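PDB 4PSR: alpha-fucosidase GH29 from Fusarium graminearum, which hydrolyses alpha-L-fucosides as a family 29 glycoside hydrolase, probably including fucose alpha-1,6-linked to the reducing-end N-acetylglucosamine of glycoproteins. Local coordinates for residues A[370-375]-A[415-420]; A[456-461]-A[486-491]. All coordinates share one frame; numbering follows the deposited sequence. Where two conformers were deposited one is given.

Contact 1: residues A[370-375]-A[415-420]; sequences GEAVYD and VLYVTV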
loop_
_atom_site.group_PDB
_atom_site.type_symbol
_atom_site.label_atom_id
_atom_site.label_comp_id
_atom_site.label_asym_id
_atom_site.label_seq_id
_atom_site.Cartn_x
_atom_site.Cartn_y
_atom_site.Cartn_z
ATOM N N GLY A 370 -4.976 -2.493 -18.186
ATOM C CA GLY A 370 -3.806 -2.984 -17.455
ATOM C C GLY A 370 -2.453 -2.561 -18.024
ATOM O O GLY A 370 -1.477 -2.428 -17.275
ATOM N N GLU A 371 -2.369 -2.330 -19.336
ATOM C CA GLU A 371 -1.134 -1.871 -19.964
ATOM C C GLU A 371 -0.586 -0.580 -19.305
ATOM O O GLU A 371 0.629 -0.355 -19.254
ATOM C CB GLU A 371 -1.359 -1.624 -21.466
ATOM C CG GLU A 371 -0.100 -1.128 -22.176
ATOM C CD GLU A 371 -0.296 -0.801 -23.653
ATOM O OE1 GLU A 371 -1.358 -1.103 -24.220
ATOM O OE2 GLU A 371 0.621 -0.202 -24.224
ATOM N N ALA A 372 -1.485 0.275 -18.839
ATOM C CA ALA A 372 -1.111 1.536 -18.215
ATOM C C ALA A 372 -0.759 1.404 -16.722
ATOM O O ALA A 372 -0.366 2.390 -16.097
ATOM C CB ALA A 372 -2.226 2.566 -18.399
ATOM N N VAL A 373 -0.964 0.214 -16.169
ATOM C CA VAL A 373 -0.829 -0.015 -14.730
ATOM C C VAL A 373 0.238 -1.073 -14.468
ATOM O O VAL A 373 1.333 -0.756 -13.981
ATOM C CB VAL A 373 -2.193 -0.376 -14.102
ATOM C CG1 VAL A 373 -2.044 -0.611 -12.593
ATOM C CG2 VAL A 373 -3.205 0.740 -14.353
ATOM N N TYR A 374 -0.063 -2.337 -14.729
ATOM C CA TYR A 374 0.902 -3.392 -14.460
ATOM C C TYR A 374 2.183 -3.149 -15.214
ATOM O O TYR A 374 2.175 -2.684 -16.362
ATOM C CB TYR A 374 0.356 -4.722 -14.905
ATOM C CG TYR A 374 -0.979 -5.102 -14.305
ATOM C CD1 TYR A 374 -1.134 -5.351 -12.945
ATOM C CD2 TYR A 374 -2.072 -5.321 -15.129
ATOM C CE1 TYR A 374 -2.369 -5.768 -12.427
ATOM C CE2 TYR A 374 -3.295 -5.716 -14.644
ATOM C CZ TYR A 374 -3.440 -5.973 -13.294
ATOM O OH TYR A 374 -4.646 -6.396 -12.818
ATOM N N ASP A 375 3.291 -3.485 -14.563
ATOM C CA ASP A 375 4.605 -3.485 -15.211
ATOM C C ASP A 375 5.097 -2.099 -15.601
ATOM O O ASP A 375 6.128 -1.988 -16.245
ATOM C CB ASP A 375 4.619 -4.391 -16.474
ATOM C CG ASP A 375 4.194 -5.814 -16.193
ATOM O OD1 ASP A 375 4.217 -6.275 -15.047
ATOM O OD2 ASP A 375 3.773 -6.482 -17.159
ATOM N N VAL A 415 7.454 5.285 -23.706
ATOM C CA VAL A 415 5.999 5.401 -23.784
ATOM C C VAL A 415 5.474 6.030 -22.486
ATOM O O VAL A 415 5.784 5.561 -21.379
ATOM C CB VAL A 415 5.295 4.053 -24.003
ATOM C CG1 VAL A 415 3.798 4.228 -23.930
ATOM C CG2 VAL A 415 5.679 3.443 -25.372
ATOM N N LEU A 416 4.732 7.118 -22.632
ATOM C CA LEU A 416 4.057 7.765 -21.503
ATOM C C LEU A 416 2.578 7.491 -21.618
ATOM O O LEU A 416 1.953 7.770 -22.650
ATOM C CB LEU A 416 4.315 9.269 -21.534
ATOM C CG LEU A 416 3.787 10.142 -20.378
ATOM C CD1 LEU A 416 4.500 9.816 -19.034
ATOM C CD2 LEU A 416 3.890 11.625 -20.728
ATOM N N TYR A 417 2.001 6.941 -20.551
ATOM C CA TYR A 417 0.561 6.749 -20.439
ATOM C C TYR A 417 -0.026 7.922 -19.677
ATOM O O TYR A 417 0.452 8.265 -18.584
ATOM C CB TYR A 417 0.239 5.435 -19.724
ATOM C CG TYR A 417 0.764 4.225 -20.470
ATOM C CD1 TYR A 417 0.074 3.717 -21.568
ATOM C CD2 TYR A 417 1.974 3.637 -20.122
ATOM C CE1 TYR A 417 0.557 2.654 -22.271
ATOM C CE2 TYR A 417 2.473 2.572 -20.853
ATOM C CZ TYR A 417 1.755 2.077 -21.903
ATOM O OH TYR A 417 2.263 1.008 -22.642
ATOM N N VAL A 418 -1.012 8.557 -20.282
ATOM C CA VAL A 418 -1.719 9.690 -19.717
ATOM C C VAL A 418 -3.136 9.251 -19.463
ATOM O O VAL A 418 -3.935 9.087 -20.399
ATOM C CB VAL A 418 -1.730 10.876 -20.674
ATOM C CG1 VAL A 418 -2.526 12.039 -20.059
ATOM C CG2 VAL A 418 -0.305 11.284 -21.020
ATOM N N THR A 419 -3.454 9.034 -18.196
ATOM C CA THR A 419 -4.745 8.494 -17.828
ATOM C C THR A 419 -5.618 9.614 -17.284
ATOM O O THR A 419 -5.260 10.266 -16.314
ATOM C CB THR A 419 -4.630 7.319 -16.797
ATOM O OG1 THR A 419 -3.902 6.225 -17.377
ATOM C CG2 THR A 419 -5.985 6.807 -16.418
ATOM N N VAL A 420 -6.750 9.854 -17.945
ATOM C CA VAL A 420 -7.655 10.950 -17.609
ATOM C C VAL A 420 -8.842 10.369 -16.843
ATOM O O VAL A 420 -9.387 9.339 -17.212
ATOM C CB VAL A 420 -8.082 11.780 -18.872
ATOM C CG1 VAL A 420 -8.898 10.945 -19.861
ATOM C CG2 VAL A 420 -8.819 13.062 -18.491
#
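Tyr417 reaches from strand 415-420 to the turn at 370-375 and meets it twice, with its hydroxyl on Glu371 and with a ring face on Ala372. The turn is a short 3-10 segment that follows helix 353-369, and the strand belongs to the antiparallel sheet next to the TIM barrel, so the contact joins the end of that helix to the C-terminal beta domain. Tyr417 OH donates a hydrogen bond to Glu371 OE2 at 2.6 Å, arriving on the anti side of the carboxylate and 19° out of its plane. Seen from the tyrosine, OE2 lies at the ring edge and in the ring plane, while the carboxylate is turned steeply against the ring, the two planes 78° apart. Over one face sits Ala372 CA, a CH-pi contact 4.1 Å from the ring centroid of Tyr417, with the carbonyl Glu371 O above the same face nearer the rim. Val415 CG1, from the same strand, lies on the opposite face, 3.6 Å above the ring plane of Tyr417, so the ring is held between strand neighbour and turn. Glu371 attains its position with CG anti to the backbone N (chi1 179°) and an extended chain, which carries the carboxylate across the phenol end of Tyr417. There it is shared: OE2 also forms a salt bridge with Lys488, and OE1 is hydrogen-bonded to Tyr458 OH, which probably keeps the glutamate ionised. Behind these groups, the turn is closed by the backbone bond from Val373 N to Gly370 O, and Ala372 O is bound by Thr408 OG1 on strand 405-409. Farther along strand 415-420, Thr419 OG1 packs against Ala372 CB at 4.2 Å.

Contact 2: residues A[456-461]-A[486-491]; sequences GDYVKV and VLKLTF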
loop_
_atom_site.group_PDB
_atom_site.type_symbol
_atom_site.label_atom_id
_atom_site.label_comp_id
_atom_site.label_asym_id
_atom_site.label_seq_id
_atom_site.Cartn_x
_atom_site.Cartn_y
_atom_site.Cartn_z
ATOM N N GLY A 456 -5.351 -4.233 -26.207
ATOM C CA GLY A 456 -4.721 -4.439 -27.505
ATOM C C GLY A 456 -5.361 -3.622 -28.617
ATOM O O GLY A 456 -4.829 -3.577 -29.737
ATOM N N ASP A 457 -6.495 -2.980 -28.329
ATOM C CA ASP A 457 -7.133 -2.071 -29.275
ATOM C C ASP A 457 -6.617 -0.683 -29.056
ATOM O O ASP A 457 -6.567 -0.210 -27.903
ATOM C CB ASP A 457 -8.636 -1.995 -29.043
ATOM C CG ASP A 457 -9.379 -3.249 -29.422
ATOM O OD1 ASP A 457 -8.813 -4.202 -30.016
ATOM O OD2 ASP A 457 -10.600 -3.246 -29.094
ATOM N N TYR A 458 -6.252 -0.009 -30.139
ATOM C CA TYR A 458 -5.800 1.372 -30.118
ATOM C C TYR A 458 -6.488 2.162 -31.194
ATOM O O TYR A 458 -6.517 1.753 -32.352
ATOM C CB TYR A 458 -4.311 1.476 -30.336
ATOM C CG TYR A 458 -3.539 0.663 -29.362
ATOM C CD1 TYR A 458 -3.346 1.103 -28.046
ATOM C CD2 TYR A 458 -2.992 -0.552 -29.725
ATOM C CE1 TYR A 458 -2.622 0.350 -27.156
ATOM C CE2 TYR A 458 -2.273 -1.305 -28.833
ATOM C CZ TYR A 458 -2.093 -0.848 -27.546
ATOM O OH TYR A 458 -1.362 -1.623 -26.679
ATOM N N VAL A 459 -7.026 3.305 -30.805
ATOM C CA VAL A 459 -7.703 4.201 -31.731
ATOM C C VAL A 459 -6.813 5.425 -31.855
ATOM O O VAL A 459 -6.565 6.109 -30.881
ATOM C CB VAL A 459 -9.111 4.553 -31.236
ATOM C CG1 VAL A 459 -9.815 5.487 -32.217
ATOM C CG2 VAL A 459 -9.941 3.284 -31.034
ATOM N N LYS A 460 -6.274 5.671 -33.049
ATOM C CA LYS A 460 -5.387 6.797 -33.269
ATOM C C LYS A 460 -6.056 8.137 -32.965
ATOM O O LYS A 460 -7.230 8.344 -33.248
ATOM C CB LYS A 460 -4.835 6.797 -34.712
ATOM C CG LYS A 460 -3.991 8.027 -35.043
ATOM C CD LYS A 460 -3.285 7.908 -36.380
ATOM C CE LYS A 460 -2.690 9.251 -36.814
ATOM N NZ LYS A 460 -1.883 9.172 -38.070
ATOM N N VAL A 461 -5.278 9.002 -32.322
ATOM C CA VAL A 461 -5.580 10.407 -32.113
ATOM C C VAL A 461 -4.855 11.189 -33.212
ATOM O O VAL A 461 -3.627 11.127 -33.329
ATOM C CB VAL A 461 -5.041 10.886 -30.741
ATOM C CG1 VAL A 461 -5.240 12.367 -30.575
ATOM C CG2 VAL A 461 -5.708 10.132 -29.590
ATOM N N VAL A 486 -7.421 6.120 -21.163
ATOM C CA VAL A 486 -5.975 6.110 -21.276
ATOM C C VAL A 486 -5.472 6.505 -22.651
ATOM O O VAL A 486 -5.812 5.865 -23.658
ATOM C CB VAL A 486 -5.383 4.708 -20.925
ATOM C CG1 VAL A 486 -3.866 4.725 -20.950
ATOM C CG2 VAL A 486 -5.862 4.199 -19.572
ATOM N N LEU A 487 -4.616 7.510 -22.677
ATOM C CA LEU A 487 -3.842 7.875 -23.868
ATOM C C LEU A 487 -2.442 7.279 -23.775
ATOM O O LEU A 487 -1.822 7.252 -22.703
ATOM C CB LEU A 487 -3.745 9.387 -24.006
ATOM C CG LEU A 487 -5.052 10.117 -24.314
ATOM C CD1 LEU A 487 -4.960 11.579 -23.993
ATOM C CD2 LEU A 487 -5.445 9.927 -25.794
ATOM N N LYS A 488 -1.928 6.829 -24.918
ATOM C CA LYS A 488 -0.596 6.226 -25.002
ATOM C C LYS A 488 0.229 7.057 -25.951
ATOM O O LYS A 488 -0.136 7.178 -27.139
ATOM C CB LYS A 488 -0.692 4.778 -25.484
ATOM C CG LYS A 488 0.627 4.077 -25.725
ATOM C CD LYS A 488 0.397 2.653 -26.193
ATOM C CE LYS A 488 1.689 1.900 -26.379
ATOM N NZ LYS A 488 1.434 0.509 -26.819
ATOM N N LEU A 489 1.311 7.637 -25.460
ATOM C CA LEU A 489 2.174 8.531 -26.244
ATOM C C LEU A 489 3.512 7.852 -26.443
ATOM O O LEU A 489 4.214 7.560 -25.495
ATOM C CB LEU A 489 2.375 9.876 -25.540
ATOM C CG LEU A 489 1.258 10.933 -25.572
ATOM C CD1 LEU A 489 0.005 10.428 -24.910
ATOM C CD2 LEU A 489 1.699 12.188 -24.882
ATOM N N THR A 490 3.861 7.570 -27.694
ATOM C CA THR A 490 5.114 6.896 -28.011
ATOM C C THR A 490 6.111 7.881 -28.584
ATOM O O THR A 490 5.786 8.652 -29.500
ATOM C CB THR A 490 4.880 5.752 -28.996
ATOM O OG1 THR A 490 3.932 4.810 -28.467
ATOM C CG2 THR A 490 6.203 5.037 -29.301
ATOM N N PHE A 491 7.315 7.856 -28.039
ATOM C CA PHE A 491 8.363 8.769 -28.428
ATOM C C PHE A 491 9.504 7.975 -29.054
ATOM O O PHE A 491 9.725 6.811 -28.716
ATOM C CB PHE A 491 8.890 9.526 -27.210
ATOM C CG PHE A 491 7.911 10.490 -26.617
ATOM C CD1 PHE A 491 7.873 11.801 -27.042
ATOM C CD2 PHE A 491 7.022 10.087 -25.618
ATOM C CE1 PHE A 491 6.972 12.710 -26.486
ATOM C CE2 PHE A 491 6.140 10.989 -25.059
ATOM C CZ PHE A 491 6.099 12.290 -25.494
#
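Lys488 and Tyr458 reach toward one another across an intervening strand of the antiparallel sheet in the C-terminal beta domain. Strand 445-451 runs between strand 458-460, at one margin of the sheet, and strand 485-491, and the nearest CA atoms, such as those of Tyr458 and Lys488 at 8.8 Å, are two strands apart. Only side chains therefore bridge the gap. From CB, the lysine leaves its strand toward Tyr458, and CG, placed beside the carbonyl carbon by a chi1 of 175°, packs on Val415 CG1 of the neighbouring strand 415-420. The chain stays fully extended from there, which carries CD to 3.9 Å from Tyr458 CE1, where aliphatic carbon lies against the ring. At the tip, Lys488 NZ is 3.5 Å from Tyr458 OH and 3.8 Å from Tyr458 CZ, approaching the ring obliquely. Both tips turn to the carboxylate of Glu371, a shared polar partner from the turn after helix 353-369. This carboxylate binds the ammonium and phenol ends alike and probably helps hold them close, and its negative charge probably offsets that of the lysine. Val461 and Leu487 make a separate, apolar bridge over the same intervening strand. Their side chains cross at about a right angle, and Ile473 of strand 471-474 packs on both. The leucine bends toward Val461, with CG beside its backbone N, and the meeting atoms are Leu487 CD2 and Val461 CG2, 3.8 Å apart.

How the contacts relate
Contacts 1 and 2 lie about 10 Å apart, centre to centre, and share one sheet, in which strands 415-420 and 485-491 are neighbours. Glu371 of contact 1 ties them directly: its OE1 is 2.5 Å from Tyr458 OH, a probable hydrogen bond, and its OE2 is 2.8 Å from Lys488 NZ, a salt bridge. Packing adds to this, with Thr419 OG1 3.6 Å from Val486 CG2. One carboxylate therefore gathers side chains from three strands. Neither contact includes any residue lining the bound fucose, such as Asp226 or His171; contact 1 joins the turn after helix 353-369 to the C-terminal sheet, and contact 2 lies within that sheet, linked to the turn through Glu371.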